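Local structure of hydroxylase (Rhodococcus sp., 2OR0) at residues G23-R28 / R58-I63; D46-D51 / G157-Q162; G167-D172 / T179-H184; N247-C252 / D317-K322; E267-C272 / T368-F373. The protein probably acts as a flavin-dependent hydroxylase, built on the acyl-CoA dehydrogenase fold and using reduced flavin and molecular oxygen. All blocks are in the same frame, centred on the assembly; numbering follows the deposited sequence.

Contact 1 (G23-R28 / R58-I63); sequences GRVLDR and RDSGAI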
# COMPACT_ATOMS: atom_id res chain seq x y z
N GLY A 23 2.47 -4.95 -19.13
CA GLY A 23 1.13 -4.27 -19.18
C GLY A 23 1.28 -2.82 -19.56
O GLY A 23 2.37 -2.23 -19.47
N ARG A 24 0.18 -2.22 -20.00
CA ARG A 24 0.22 -0.88 -20.57
C ARG A 24 0.49 0.21 -19.52
O ARG A 24 1.27 1.13 -19.78
CB ARG A 24 -1.06 -0.60 -21.38
CG ARG A 24 -0.84 0.25 -22.64
CD ARG A 24 -0.95 1.75 -22.35
NE ARG A 24 -0.52 2.66 -23.44
CZ ARG A 24 -1.33 3.25 -24.32
NH1 ARG A 24 -2.65 3.05 -24.29
NH2 ARG A 24 -0.82 4.06 -25.23
N VAL A 25 -0.12 0.11 -18.33
CA VAL A 25 0.11 1.15 -17.30
C VAL A 25 1.61 1.33 -16.99
O VAL A 25 2.11 2.45 -16.99
CB VAL A 25 -0.75 0.96 -16.00
CG1 VAL A 25 -0.29 1.94 -14.91
CG2 VAL A 25 -2.21 1.17 -16.32
N LEU A 26 2.33 0.22 -16.75
CA LEU A 26 3.78 0.29 -16.53
C LEU A 26 4.57 0.90 -17.70
O LEU A 26 5.55 1.61 -17.48
CB LEU A 26 4.35 -1.07 -16.13
CG LEU A 26 5.73 -1.15 -15.44
CD1 LEU A 26 5.98 -0.06 -14.38
CD2 LEU A 26 5.89 -2.53 -14.82
N ASP A 27 4.14 0.64 -18.94
CA ASP A 27 4.76 1.26 -20.13
C ASP A 27 4.54 2.77 -20.12
O ASP A 27 5.44 3.52 -20.49
CB ASP A 27 4.18 0.70 -21.44
CG ASP A 27 4.46 -0.78 -21.62
OD1 ASP A 27 5.59 -1.24 -21.31
OD2 ASP A 27 3.53 -1.48 -22.09
N ARG A 28 3.34 3.20 -19.73
CA ARG A 28 3.05 4.64 -19.61
C ARG A 28 3.88 5.34 -18.52
O ARG A 28 4.32 6.47 -18.69
CB ARG A 28 1.56 4.88 -19.35
CG ARG A 28 0.64 4.36 -20.42
CD ARG A 28 -0.73 4.93 -20.21
NE ARG A 28 -1.72 3.87 -20.05
CZ ARG A 28 -2.95 4.06 -19.59
NH1 ARG A 28 -3.36 5.28 -19.22
NH2 ARG A 28 -3.77 3.03 -19.48
N ARG A 58 -2.27 9.97 -12.05
CA ARG A 58 -3.67 9.93 -12.44
C ARG A 58 -3.79 9.62 -13.93
O ARG A 58 -4.54 8.74 -14.31
CB ARG A 58 -4.39 11.25 -12.12
CG ARG A 58 -5.92 11.13 -12.07
CD ARG A 58 -6.56 12.46 -11.69
NE ARG A 58 -6.04 12.98 -10.42
CZ ARG A 58 -6.65 12.86 -9.24
NH1 ARG A 58 -7.82 12.27 -9.13
NH2 ARG A 58 -6.08 13.37 -8.15
N ASP A 59 -3.03 10.35 -14.75
CA ASP A 59 -3.04 10.19 -16.20
C ASP A 59 -2.51 8.85 -16.70
O ASP A 59 -2.88 8.40 -17.79
CB ASP A 59 -2.21 11.30 -16.87
CG ASP A 59 -2.80 12.69 -16.64
OD1 ASP A 59 -3.99 12.79 -16.27
OD2 ASP A 59 -2.06 13.67 -16.85
N SER A 60 -1.62 8.22 -15.93
CA SER A 60 -1.03 6.93 -16.33
C SER A 60 -2.03 5.80 -16.21
O SER A 60 -1.80 4.71 -16.74
CB SER A 60 0.18 6.61 -15.45
OG SER A 60 -0.26 6.07 -14.19
N GLY A 61 -3.13 6.05 -15.49
CA GLY A 61 -4.10 5.01 -15.16
C GLY A 61 -3.70 4.11 -14.00
O GLY A 61 -4.38 3.11 -13.74
N ALA A 62 -2.62 4.42 -13.29
CA ALA A 62 -2.18 3.56 -12.17
C ALA A 62 -3.23 3.25 -11.10
O ALA A 62 -3.28 2.14 -10.58
CB ALA A 62 -0.92 4.11 -11.53
N ILE A 63 -4.05 4.24 -10.74
CA ILE A 63 -5.05 4.02 -9.69
C ILE A 63 -6.25 3.20 -10.20
O ILE A 63 -6.97 2.59 -9.41
CB ILE A 63 -5.50 5.37 -9.07
CG1 ILE A 63 -4.27 6.20 -8.66
CG2 ILE A 63 -6.53 5.17 -7.94
CD1 ILE A 63 -3.35 5.53 -7.64

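Contact 2 (D46-D51 / G157-Q162); sequences DCRLTD and GTDHCQ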
# COMPACT_ATOMS: atom_id res chain seq x y z
N ASP A 46 7.53 19.73 0.08
CA ASP A 46 6.16 20.14 0.41
C ASP A 46 5.47 19.23 1.40
O ASP A 46 4.43 19.59 1.93
CB ASP A 46 5.28 20.18 -0.84
CG ASP A 46 5.71 21.22 -1.86
OD1 ASP A 46 6.51 22.13 -1.53
OD2 ASP A 46 5.24 21.11 -3.03
N CYS A 47 6.02 18.03 1.62
CA CYS A 47 5.34 16.94 2.36
C CYS A 47 3.98 16.60 1.78
O CYS A 47 3.03 16.37 2.53
CB CYS A 47 5.20 17.27 3.86
SG CYS A 47 6.78 17.50 4.65
N ARG A 48 3.91 16.54 0.46
CA ARG A 48 2.65 16.41 -0.26
C ARG A 48 3.03 16.24 -1.72
O ARG A 48 3.88 16.97 -2.21
CB ARG A 48 1.83 17.71 -0.06
CG ARG A 48 0.66 17.93 -1.00
CD ARG A 48 0.32 19.43 -1.12
NE ARG A 48 -1.00 19.67 -1.73
CZ ARG A 48 -1.26 19.66 -3.04
NH1 ARG A 48 -0.30 19.42 -3.94
NH2 ARG A 48 -2.51 19.90 -3.45
N LEU A 49 2.44 15.28 -2.42
CA LEU A 49 2.71 15.15 -3.85
C LEU A 49 2.34 16.46 -4.54
O LEU A 49 1.25 16.99 -4.32
CB LEU A 49 1.91 14.01 -4.49
CG LEU A 49 2.20 12.55 -4.15
CD1 LEU A 49 1.24 11.61 -4.83
CD2 LEU A 49 3.65 12.16 -4.52
N THR A 50 3.26 16.99 -5.34
CA THR A 50 2.94 18.15 -6.16
C THR A 50 1.75 17.79 -7.07
O THR A 50 1.46 16.61 -7.29
CB THR A 50 4.15 18.59 -7.05
OG1 THR A 50 4.36 17.60 -8.07
CG2 THR A 50 5.44 18.75 -6.24
N ASP A 51 1.06 18.80 -7.60
CA ASP A 51 -0.04 18.56 -8.53
C ASP A 51 0.47 17.84 -9.78
O ASP A 51 -0.18 16.89 -10.28
CB ASP A 51 -0.74 19.87 -8.89
CG ASP A 51 -1.62 20.43 -7.74
OD1 ASP A 51 -1.92 19.72 -6.74
OD2 ASP A 51 -2.00 21.63 -7.87
N GLY A 157 -1.76 10.45 0.54
CA GLY A 157 -2.25 11.07 -0.70
C GLY A 157 -3.53 11.89 -0.53
O GLY A 157 -4.15 12.28 -1.51
N THR A 158 -3.90 12.19 0.72
CA THR A 158 -5.23 12.71 1.05
C THR A 158 -5.62 14.03 0.38
O THR A 158 -6.79 14.22 0.03
CB THR A 158 -5.45 12.74 2.60
OG1 THR A 158 -6.85 12.70 2.88
CG2 THR A 158 -4.82 13.96 3.27
N ASP A 159 -4.64 14.93 0.18
CA ASP A 159 -4.88 16.19 -0.53
C ASP A 159 -5.40 15.99 -1.95
O ASP A 159 -5.96 16.92 -2.55
CB ASP A 159 -3.60 17.04 -0.59
CG ASP A 159 -3.15 17.52 0.79
OD1 ASP A 159 -3.94 18.21 1.45
OD2 ASP A 159 -2.01 17.19 1.20
N HIS A 160 -5.19 14.79 -2.49
CA HIS A 160 -5.53 14.52 -3.89
C HIS A 160 -6.76 13.62 -4.03
O HIS A 160 -7.13 13.19 -5.13
CB HIS A 160 -4.31 13.93 -4.60
CG HIS A 160 -3.15 14.87 -4.65
ND1 HIS A 160 -3.12 15.97 -5.48
CD2 HIS A 160 -1.97 14.89 -3.96
CE1 HIS A 160 -1.98 16.62 -5.31
NE2 HIS A 160 -1.27 15.98 -4.40
N CYS A 161 -7.40 13.34 -2.89
CA CYS A 161 -8.56 12.48 -2.82
C CYS A 161 -9.82 13.29 -2.50
O CYS A 161 -9.76 14.31 -1.80
CB CYS A 161 -8.35 11.40 -1.76
SG CYS A 161 -6.92 10.28 -2.10
N GLN A 162 -10.95 12.82 -3.02
CA GLN A 162 -12.24 13.50 -2.85
C GLN A 162 -13.21 12.71 -1.99
O GLN A 162 -14.30 13.17 -1.69
CB GLN A 162 -12.85 13.87 -4.22
CG GLN A 162 -12.17 15.10 -4.89
CD GLN A 162 -12.17 16.35 -3.98
OE1 GLN A 162 -13.23 16.78 -3.47
NE2 GLN A 162 -10.99 16.95 -3.79
O HOH W 1 -5.50 19.82 -2.14

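Contact 3 (G167-D172 / T179-H184); sequences GAMVGD and TPSSLH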
# COMPACT_ATOMS: atom_id res chain seq x y z
N GLY A 167 -11.94 3.24 8.80
CA GLY A 167 -12.43 2.24 9.75
C GLY A 167 -13.11 2.91 10.94
O GLY A 167 -12.76 4.02 11.33
N ALA A 168 -14.10 2.24 11.51
CA ALA A 168 -14.76 2.74 12.70
C ALA A 168 -15.30 1.59 13.52
O ALA A 168 -15.70 0.56 12.97
CB ALA A 168 -15.87 3.70 12.32
N MSE A 169 -15.31 1.77 14.83
CA MSE A 169 -16.04 0.86 15.71
C MSE A 169 -17.48 1.35 15.84
O MSE A 169 -17.74 2.54 15.74
CB MSE A 169 -15.39 0.79 17.09
CG MSE A 169 -13.90 0.47 17.09
SE MSE A 169 -13.46 -1.25 16.24
CE MSE A 169 -14.30 -2.49 17.50
N VAL A 170 -18.41 0.43 16.08
CA VAL A 170 -19.82 0.79 16.22
C VAL A 170 -20.16 0.91 17.69
O VAL A 170 -19.91 -0.01 18.46
CB VAL A 170 -20.76 -0.22 15.49
CG1 VAL A 170 -22.25 0.08 15.79
CG2 VAL A 170 -20.52 -0.18 13.97
N GLY A 171 -20.72 2.06 18.07
CA GLY A 171 -21.22 2.26 19.43
C GLY A 171 -22.59 1.63 19.68
O GLY A 171 -23.12 0.87 18.85
N ASP A 172 -23.18 1.96 20.83
CA ASP A 172 -24.50 1.46 21.22
C ASP A 172 -25.62 2.42 20.80
O ASP A 172 -26.31 2.19 19.80
CB ASP A 172 -24.53 1.21 22.73
CG ASP A 172 -23.29 0.47 23.21
OD1 ASP A 172 -22.88 -0.49 22.51
OD2 ASP A 172 -22.72 0.86 24.26
N THR A 179 -26.55 -4.67 14.97
CA THR A 179 -25.62 -4.08 13.97
C THR A 179 -24.21 -4.76 13.92
O THR A 179 -23.91 -5.60 14.79
CB THR A 179 -25.46 -2.50 14.16
OG1 THR A 179 -24.53 -2.21 15.20
CG2 THR A 179 -26.82 -1.81 14.46
N PRO A 180 -23.37 -4.44 12.89
CA PRO A 180 -21.95 -4.82 12.90
C PRO A 180 -21.19 -4.26 14.12
O PRO A 180 -21.61 -3.26 14.70
CB PRO A 180 -21.39 -4.17 11.62
CG PRO A 180 -22.55 -4.02 10.73
CD PRO A 180 -23.72 -3.72 11.64
N SER A 181 -20.09 -4.92 14.48
CA SER A 181 -19.16 -4.43 15.50
C SER A 181 -18.13 -3.38 14.95
O SER A 181 -17.81 -2.39 15.62
CB SER A 181 -18.47 -5.65 16.12
OG SER A 181 -17.22 -5.33 16.69
N SER A 182 -17.64 -3.60 13.72
CA SER A 182 -16.70 -2.68 13.07
C SER A 182 -17.12 -2.41 11.62
O SER A 182 -17.70 -3.27 10.97
CB SER A 182 -15.29 -3.26 13.11
OG SER A 182 -15.30 -4.63 12.64
N LEU A 183 -16.78 -1.23 11.10
CA LEU A 183 -17.16 -0.87 9.74
C LEU A 183 -15.99 -0.34 8.95
O LEU A 183 -15.02 0.16 9.55
CB LEU A 183 -18.21 0.25 9.74
CG LEU A 183 -19.56 0.08 10.48
CD1 LEU A 183 -20.26 1.44 10.52
CD2 LEU A 183 -20.47 -0.94 9.81
N HIS A 184 -16.12 -0.43 7.62
CA HIS A 184 -15.50 0.48 6.69
C HIS A 184 -16.56 1.46 6.17
O HIS A 184 -17.65 1.04 5.74
CB HIS A 184 -14.86 -0.27 5.51
CG HIS A 184 -13.74 -1.19 5.89
ND1 HIS A 184 -13.19 -2.11 5.01
CD2 HIS A 184 -13.06 -1.35 7.06
CE1 HIS A 184 -12.22 -2.78 5.62
NE2 HIS A 184 -12.13 -2.34 6.86
O HOH W 2 -17.64 -2.39 18.53

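Contact 4 (N247-C252 / D317-K322); sequences NMPYSC and DRFYDK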
# COMPACT_ATOMS: atom_id res chain seq x y z
N ASN A 247 -12.64 -11.55 -6.03
CA ASN A 247 -12.86 -12.54 -5.00
C ASN A 247 -11.61 -12.94 -4.24
O ASN A 247 -11.62 -13.91 -3.49
CB ASN A 247 -13.60 -13.75 -5.55
CG ASN A 247 -15.02 -13.41 -5.99
OD1 ASN A 247 -15.95 -13.52 -5.19
ND2 ASN A 247 -15.17 -12.98 -7.24
N MSE A 248 -10.53 -12.20 -4.46
CA MSE A 248 -9.26 -12.42 -3.72
C MSE A 248 -9.40 -12.11 -2.21
O MSE A 248 -10.24 -11.31 -1.83
CB MSE A 248 -8.15 -11.56 -4.34
CG MSE A 248 -7.71 -12.00 -5.74
SE MSE A 248 -6.57 -13.56 -5.67
CE MSE A 248 -4.95 -12.71 -4.82
N PRO A 249 -8.60 -12.78 -1.34
CA PRO A 249 -8.70 -12.41 0.07
C PRO A 249 -8.26 -10.96 0.32
O PRO A 249 -7.25 -10.52 -0.25
CB PRO A 249 -7.72 -13.38 0.76
CG PRO A 249 -7.59 -14.55 -0.23
CD PRO A 249 -7.63 -13.88 -1.55
N TYR A 250 -8.99 -10.25 1.19
CA TYR A 250 -8.63 -8.88 1.61
C TYR A 250 -7.22 -8.85 2.23
O TYR A 250 -6.45 -7.95 1.94
CB TYR A 250 -9.68 -8.32 2.60
CG TYR A 250 -9.40 -6.93 3.16
CD1 TYR A 250 -9.85 -5.77 2.51
CD2 TYR A 250 -8.69 -6.78 4.35
CE1 TYR A 250 -9.58 -4.49 3.05
CE2 TYR A 250 -8.44 -5.51 4.89
CZ TYR A 250 -8.88 -4.39 4.24
OH TYR A 250 -8.61 -3.16 4.82
N SER A 251 -6.90 -9.83 3.06
CA SER A 251 -5.61 -9.91 3.72
C SER A 251 -4.44 -10.13 2.77
O SER A 251 -3.29 -9.90 3.15
CB SER A 251 -5.60 -10.98 4.80
OG SER A 251 -5.67 -12.29 4.26
N CYS A 252 -4.72 -10.58 1.56
CA CYS A 252 -3.73 -10.58 0.53
C CYS A 252 -3.69 -9.23 -0.18
O CYS A 252 -2.61 -8.62 -0.28
CB CYS A 252 -3.95 -11.73 -0.48
SG CYS A 252 -2.71 -11.75 -1.81
N ASP A 317 -0.23 -14.97 -7.15
CA ASP A 317 -0.38 -15.87 -8.31
C ASP A 317 -1.21 -17.10 -7.96
O ASP A 317 -2.12 -17.49 -8.70
CB ASP A 317 0.96 -16.44 -8.73
CG ASP A 317 1.75 -15.53 -9.59
OD1 ASP A 317 1.23 -14.56 -10.16
OD2 ASP A 317 2.95 -15.84 -9.70
N ARG A 318 -0.81 -17.73 -6.86
CA ARG A 318 -1.38 -18.98 -6.40
C ARG A 318 -2.79 -18.80 -5.87
O ARG A 318 -3.66 -19.63 -6.16
CB ARG A 318 -0.49 -19.59 -5.33
CG ARG A 318 -0.99 -20.87 -4.71
CD ARG A 318 0.18 -21.64 -4.00
NE ARG A 318 1.10 -20.67 -3.39
CZ ARG A 318 0.92 -20.11 -2.19
NH1 ARG A 318 1.79 -19.21 -1.73
NH2 ARG A 318 -0.13 -20.45 -1.44
N PHE A 319 -3.01 -17.73 -5.10
CA PHE A 319 -4.36 -17.40 -4.62
C PHE A 319 -5.27 -17.15 -5.83
O PHE A 319 -6.40 -17.63 -5.88
CB PHE A 319 -4.32 -16.17 -3.70
CG PHE A 319 -3.88 -16.46 -2.27
CD1 PHE A 319 -3.28 -17.67 -1.91
CD2 PHE A 319 -4.02 -15.46 -1.28
CE1 PHE A 319 -2.86 -17.91 -0.58
CE2 PHE A 319 -3.61 -15.70 0.04
CZ PHE A 319 -3.03 -16.92 0.39
N TYR A 320 -4.78 -16.38 -6.80
CA TYR A 320 -5.58 -16.10 -7.99
C TYR A 320 -5.96 -17.41 -8.71
O TYR A 320 -7.10 -17.54 -9.12
CB TYR A 320 -4.86 -15.17 -8.94
CG TYR A 320 -5.73 -14.72 -10.12
CD1 TYR A 320 -6.47 -13.55 -10.04
CD2 TYR A 320 -5.80 -15.48 -11.31
CE1 TYR A 320 -7.28 -13.14 -11.10
CE2 TYR A 320 -6.59 -15.06 -12.39
CZ TYR A 320 -7.33 -13.90 -12.27
OH TYR A 320 -8.12 -13.47 -13.32
N ASP A 321 -5.01 -18.34 -8.83
CA ASP A 321 -5.25 -19.64 -9.47
C ASP A 321 -6.34 -20.44 -8.78
O ASP A 321 -7.23 -20.95 -9.46
CB ASP A 321 -3.97 -20.48 -9.56
CG ASP A 321 -3.08 -20.05 -10.71
OD1 ASP A 321 -3.60 -19.37 -11.63
OD2 ASP A 321 -1.86 -20.37 -10.69
N LYS A 322 -6.27 -20.54 -7.45
CA LYS A 322 -7.34 -21.15 -6.68
C LYS A 322 -8.70 -20.46 -6.87
O LYS A 322 -9.71 -21.14 -7.06
CB LYS A 322 -6.97 -21.24 -5.19
CG LYS A 322 -5.89 -22.25 -4.94
CD LYS A 322 -5.42 -22.29 -3.51
CE LYS A 322 -4.52 -23.52 -3.28
NZ LYS A 322 -3.32 -23.52 -4.22

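Contact 5 (E267-C272 / T368-F373); sequences EGALAC and TPMQRF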
# COMPACT_ATOMS: atom_id res chain seq x y z
N GLU A 267 14.41 -1.36 -4.12
CA GLU A 267 14.97 -1.54 -5.45
C GLU A 267 15.47 -0.20 -6.04
O GLU A 267 16.54 -0.15 -6.64
CB GLU A 267 13.93 -2.21 -6.37
CG GLU A 267 13.79 -3.70 -6.14
CD GLU A 267 12.64 -4.36 -6.90
OE1 GLU A 267 11.77 -3.66 -7.47
OE2 GLU A 267 12.59 -5.61 -6.89
N GLY A 268 14.71 0.87 -5.84
CA GLY A 268 15.19 2.23 -6.07
C GLY A 268 16.49 2.58 -5.33
O GLY A 268 17.39 3.16 -5.93
N ALA A 269 16.58 2.26 -4.04
CA ALA A 269 17.78 2.51 -3.23
C ALA A 269 18.99 1.76 -3.80
O ALA A 269 20.09 2.34 -3.95
CB ALA A 269 17.55 2.06 -1.78
N LEU A 270 18.77 0.48 -4.11
CA LEU A 270 19.79 -0.37 -4.73
C LEU A 270 20.24 0.23 -6.05
O LEU A 270 21.45 0.36 -6.28
CB LEU A 270 19.24 -1.79 -4.95
CG LEU A 270 20.12 -2.81 -5.73
CD1 LEU A 270 21.38 -3.21 -4.94
CD2 LEU A 270 19.31 -4.06 -6.02
N ALA A 271 19.29 0.61 -6.90
CA ALA A 271 19.64 1.25 -8.19
C ALA A 271 20.49 2.52 -7.98
O ALA A 271 21.52 2.71 -8.63
CB ALA A 271 18.38 1.58 -9.00
N CYS A 272 20.05 3.38 -7.06
CA CYS A 272 20.84 4.55 -6.68
C CYS A 272 22.24 4.18 -6.19
O CYS A 272 23.21 4.83 -6.54
CB CYS A 272 20.11 5.33 -5.56
SG CYS A 272 18.65 6.22 -6.13
N THR A 368 21.54 13.90 -2.54
CA THR A 368 21.72 12.60 -3.21
C THR A 368 20.46 11.75 -2.98
O THR A 368 19.98 11.72 -1.85
CB THR A 368 23.01 11.84 -2.73
OG1 THR A 368 22.87 11.46 -1.36
CG2 THR A 368 24.28 12.71 -2.93
N PRO A 369 19.90 11.12 -4.03
CA PRO A 369 18.61 10.42 -3.90
C PRO A 369 18.56 9.15 -3.05
O PRO A 369 17.49 8.82 -2.55
CB PRO A 369 18.21 10.11 -5.35
CG PRO A 369 19.54 10.07 -6.11
CD PRO A 369 20.41 11.10 -5.43
N MSE A 370 19.67 8.41 -2.91
CA MSE A 370 19.60 7.11 -2.24
C MSE A 370 19.01 7.22 -0.82
O MSE A 370 18.15 6.42 -0.46
CB MSE A 370 20.96 6.39 -2.17
CG MSE A 370 20.87 5.02 -1.50
SE MSE A 370 22.58 4.19 -1.19
CE MSE A 370 21.93 2.49 -0.50
N GLN A 371 19.47 8.21 -0.06
CA GLN A 371 19.03 8.41 1.33
C GLN A 371 17.52 8.58 1.45
O GLN A 371 16.95 8.22 2.48
CB GLN A 371 19.78 9.57 2.03
CG GLN A 371 19.82 10.94 1.32
CD GLN A 371 18.49 11.63 1.31
OE1 GLN A 371 17.73 11.54 2.29
NE2 GLN A 371 18.19 12.34 0.22
N ARG A 372 16.88 9.11 0.40
CA ARG A 372 15.43 9.37 0.41
C ARG A 372 14.70 8.04 0.28
O ARG A 372 13.71 7.80 0.96
CB ARG A 372 15.01 10.36 -0.71
CG ARG A 372 13.48 10.76 -0.77
CD ARG A 372 13.09 11.46 -2.14
NE ARG A 372 14.13 12.42 -2.36
CZ ARG A 372 14.91 12.56 -3.42
NH1 ARG A 372 14.71 11.90 -4.55
NH2 ARG A 372 15.87 13.47 -3.32
N PHE A 373 15.20 7.16 -0.59
CA PHE A 373 14.65 5.80 -0.72
C PHE A 373 14.89 5.04 0.55
O PHE A 373 14.00 4.35 1.02
CB PHE A 373 15.23 5.06 -1.94
CG PHE A 373 14.74 5.60 -3.27
CD1 PHE A 373 13.56 5.14 -3.83
CD2 PHE A 373 15.47 6.58 -3.94
CE1 PHE A 373 13.12 5.65 -5.05
CE2 PHE A 373 15.04 7.12 -5.16
CZ PHE A 373 13.86 6.64 -5.72

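Contact 1 (G23-R28 / R58-I63)
Arg28 and Ser60 mark the closest backbone approach, their CA atoms 5.7 Å apart, where the first turn of helix 24-31 passes the C-terminal end of helix 51-60. That end is closed by a Schellman motif: Gly61 leaves the helix with a positive phi of 79° and its N reaches back to Arg58 O. The turn presents Ser60 O to the neighbouring helix, and two side chains gather on it. Val25 comes from one helical turn before Arg28, and both Val25 methyls, CG1 and CG2, lie 3.6 Å from Ser60 O. CG2 also faces Gly61 O, while Val25 CG1, anti to the backbone N (chi1 172°), goes on to Ala62 CA at 3.7 Å and toward the Ala62 methyl. Arg28 lays one face of its guanidinium over the same carbonyl oxygen, with Arg28 NH1 3.0 Å from Ser60 O. The oxygen sits above the group's plane and the angle is poor, so no N-H points at the oxygen and the contact is not a hydrogen bond. The polar end of Arg28 is instead bonded through NH2 to Tyr74 OH, which would limit rotation of the guanidinium. Gly61 has no CB, and one placed there would crowd Arg28 NH1. Ser60 turns its hydroxyl back into its own chain: Ser60 OG accepts from Ala62 N at 3.0 Å, an ST turn, and is also bonded to Leu57 O. Around this largely buried junction, Val25 continues onto Leu65 and Tyr74, and Ala62 rests on Thr99 of helix 93-102, which joins the N-terminal helix to two others.

Contact 2 (D46-D51 / G157-Q162)
His160 and Arg48 meet in an uncommon way, the imidazole presenting NE2 to one face of the guanidinium while the same atom donates to a backbone carbonyl. The bond from His160 NE2 to Leu49 O is short at 2.7 Å with an N-H...O angle of 152°. Leu49 O lies near the ring plane, although the nitrogen stands above the carbonyl plane. Guanidinium and ring are inclined 65° to each other, Arg48 NH1 being 3.5 Å from His160 CE1. Asp51 locks the arginine from its own segment: Arg48 NH1 forms a salt bridge to Asp51 OD1 at 3.2 Å, and this oxygen also lies at the ring edge of His160. In the fold, the loop from strand 145-155 to strand 163-170 docks here on the link between helices 33-46 and 51-60, with Thr50 as N-cap of the latter. With a methionine in place of Arg48, Asp51 would probably lose its charged mate and the His160 ring the group lying against it. Asp159 OD2 stands 4.0 Å from Arg48 NE, well off the guanidinium plane, a long charge-only pairing; its stronger partner is Lys210. A water bridges Arg48 NH2 and Asp159 O.

Contact 3 (G167-D172 / T179-H184)
Val170 carries the tight part of this contact, wedged against the chain that returns as residues 179-183. Val170 CB lies 3.3 Å from Pro180 O. Val170 CG2, anti to the carbonyl carbon while CG1 is anti to the backbone N (chi1 173°), packs at 3.6 Å against Leu183 CG, and Val170 CG1 comes alongside the Thr179 hydroxyl, 3.3 Å from Thr179 OG1. That hydroxyl is turned to Pro180 O, a bond within the segment, just before the strand. Tyr146 of strand 145-155 touches Val170, Pro180 and Leu183.

The frame is an antiparallel beta hairpin made by strands 163-170 and 182-188, whose short segments run at 148° to each other. Ala168 and Leu183 form the hydrogen-bonded pair: Leu183 N reaches Ala168 O at 2.8 Å almost in line with the carbonyl, and Ala168 N returns to Leu183 O at 3.0 Å. A third bond, from Val170 N to Ser181 O at 2.9 Å, extends the ladder beyond the last regular bridge.

On the other face, Met169 and Ser182 are a non-hydrogen-bonded pair and the packing is much slacker. The selenomethionine Met169, bent at chi2 and chi3, folds back over the partner strand, yet Met169 SE gets no nearer than 4.1 Å to Ser182 CB, and its methyl CE merely grazes Ser181. Met169 and Ser181 are exposed, and a water donates to both Val170 O and Ser181 O at this margin. Farther along the same face, His184 ND1 is hydrogen-bonded to Glu108.

Contact 4 (N247-C252 / D317-K322)
The lead-in and first turn of helix 250-277 set Met248, Pro249 and Cys252 against Phe319 and Tyr320 of helix 292-324, an apolar junction between two long helices. Phe319 reaches across to the incoming chain, and its CD2-CE2 side does the touching. Pro249 CG approaches CD2 of Phe319 at 3.8 Å from an oblique direction, whereas Cys252 CB meets the ring at its edge, also 3.8 Å from Phe319 CD2. The thiol follows beside it: Cys252 SG is 5.1 Å from the Phe319 ring centroid and 58° off the ring normal, an oblique sulfur-aromatic contact. Selenomethionine Met248 hooks round by bends at chi2 and chi3 (-77° and -69°), which carry its end over the backbone of the other helix. Met248 CE rests 3.7 Å from Phe319 CB, and Met248 SE lies 3.5 Å from Tyr320 N and 4.0 Å from Tyr320 CB. No hydrogen bond crosses between the segments, and the contact rests on shape and apolar surface. Pro249 is the N-cap residue of its helix and also touches Arg334 of helix 331-356, while Ile329 packs on both Pro249 and Phe319. Apolar packing of a helix start against a long helix fits the carboxy-terminal helical bundle of the acyl-CoA dehydrogenase fold.

Contact 5 (E267-C272 / T368-F373)
Two helices of the carboxy-terminal acyl-CoA dehydrogenase domain, 250-277 and 370-381, meet where Gly268, Ala269 and Cys272 face Met370 and Phe373. The backbones come as near as 5.0 Å between Ala269 CA and Met370 CA, an approach permitted by small residues. Phe373 lays one ring face over the glycine: Gly268 CA is 4.3 Å from the Phe373 ring centroid and 22° off its normal, a CH-pi contact. A CB at Gly268 would run into that ring. Cys272 SG lies obliquely to the Phe373 ring, 51° off its normal and 3.8 Å from Phe373 CE2: a sulfur-aromatic contact. It also touches Pro369 CG. Ala269 CB meets Phe373 CB at 3.8 Å. The selenomethionine Met370 directs CG, anti to its own backbone N (chi1 -179°), past Ala269 O, with Met370 CB 3.7 Å from Cys272 CB. Replacing Phe373 with an alanine is likely to open a gap over Gly268 and leave Cys272 SG without its aromatic neighbour. Ile265 also touches Phe373, and Ile355 and Phe356 of helix 331-356 flank Met370. No hydrogen bond spans the two segments, so between them the contact rests on close apolar fit, with CH-pi and sulfur-aromatic contributions.

How the contacts relate
Contacts 1 and 2 interlock, their segments alternating along the chain; their centres are 19 Å apart, and Arg58 NH2 probably bonds His160 O at 3.2 Å, linking helix 51-60 to the loop between strands 145-155 and 163-170. Contact 3 follows on strand 163-170, which the 157-162 loop of contact 2 leads into. Contacts 4 and 5 come last and also alternate, using the start and the later part of helix 250-277 with centres about 31 Å apart. Contact 3 touches contact 4 through His184 CE1 and Tyr250 OH, 3.7 Å apart, whereas contacts 3 and 5 lie on opposite sides of the chain's centre. Together they sample the helical, beta and helical parts of the acyl-CoA dehydrogenase fold.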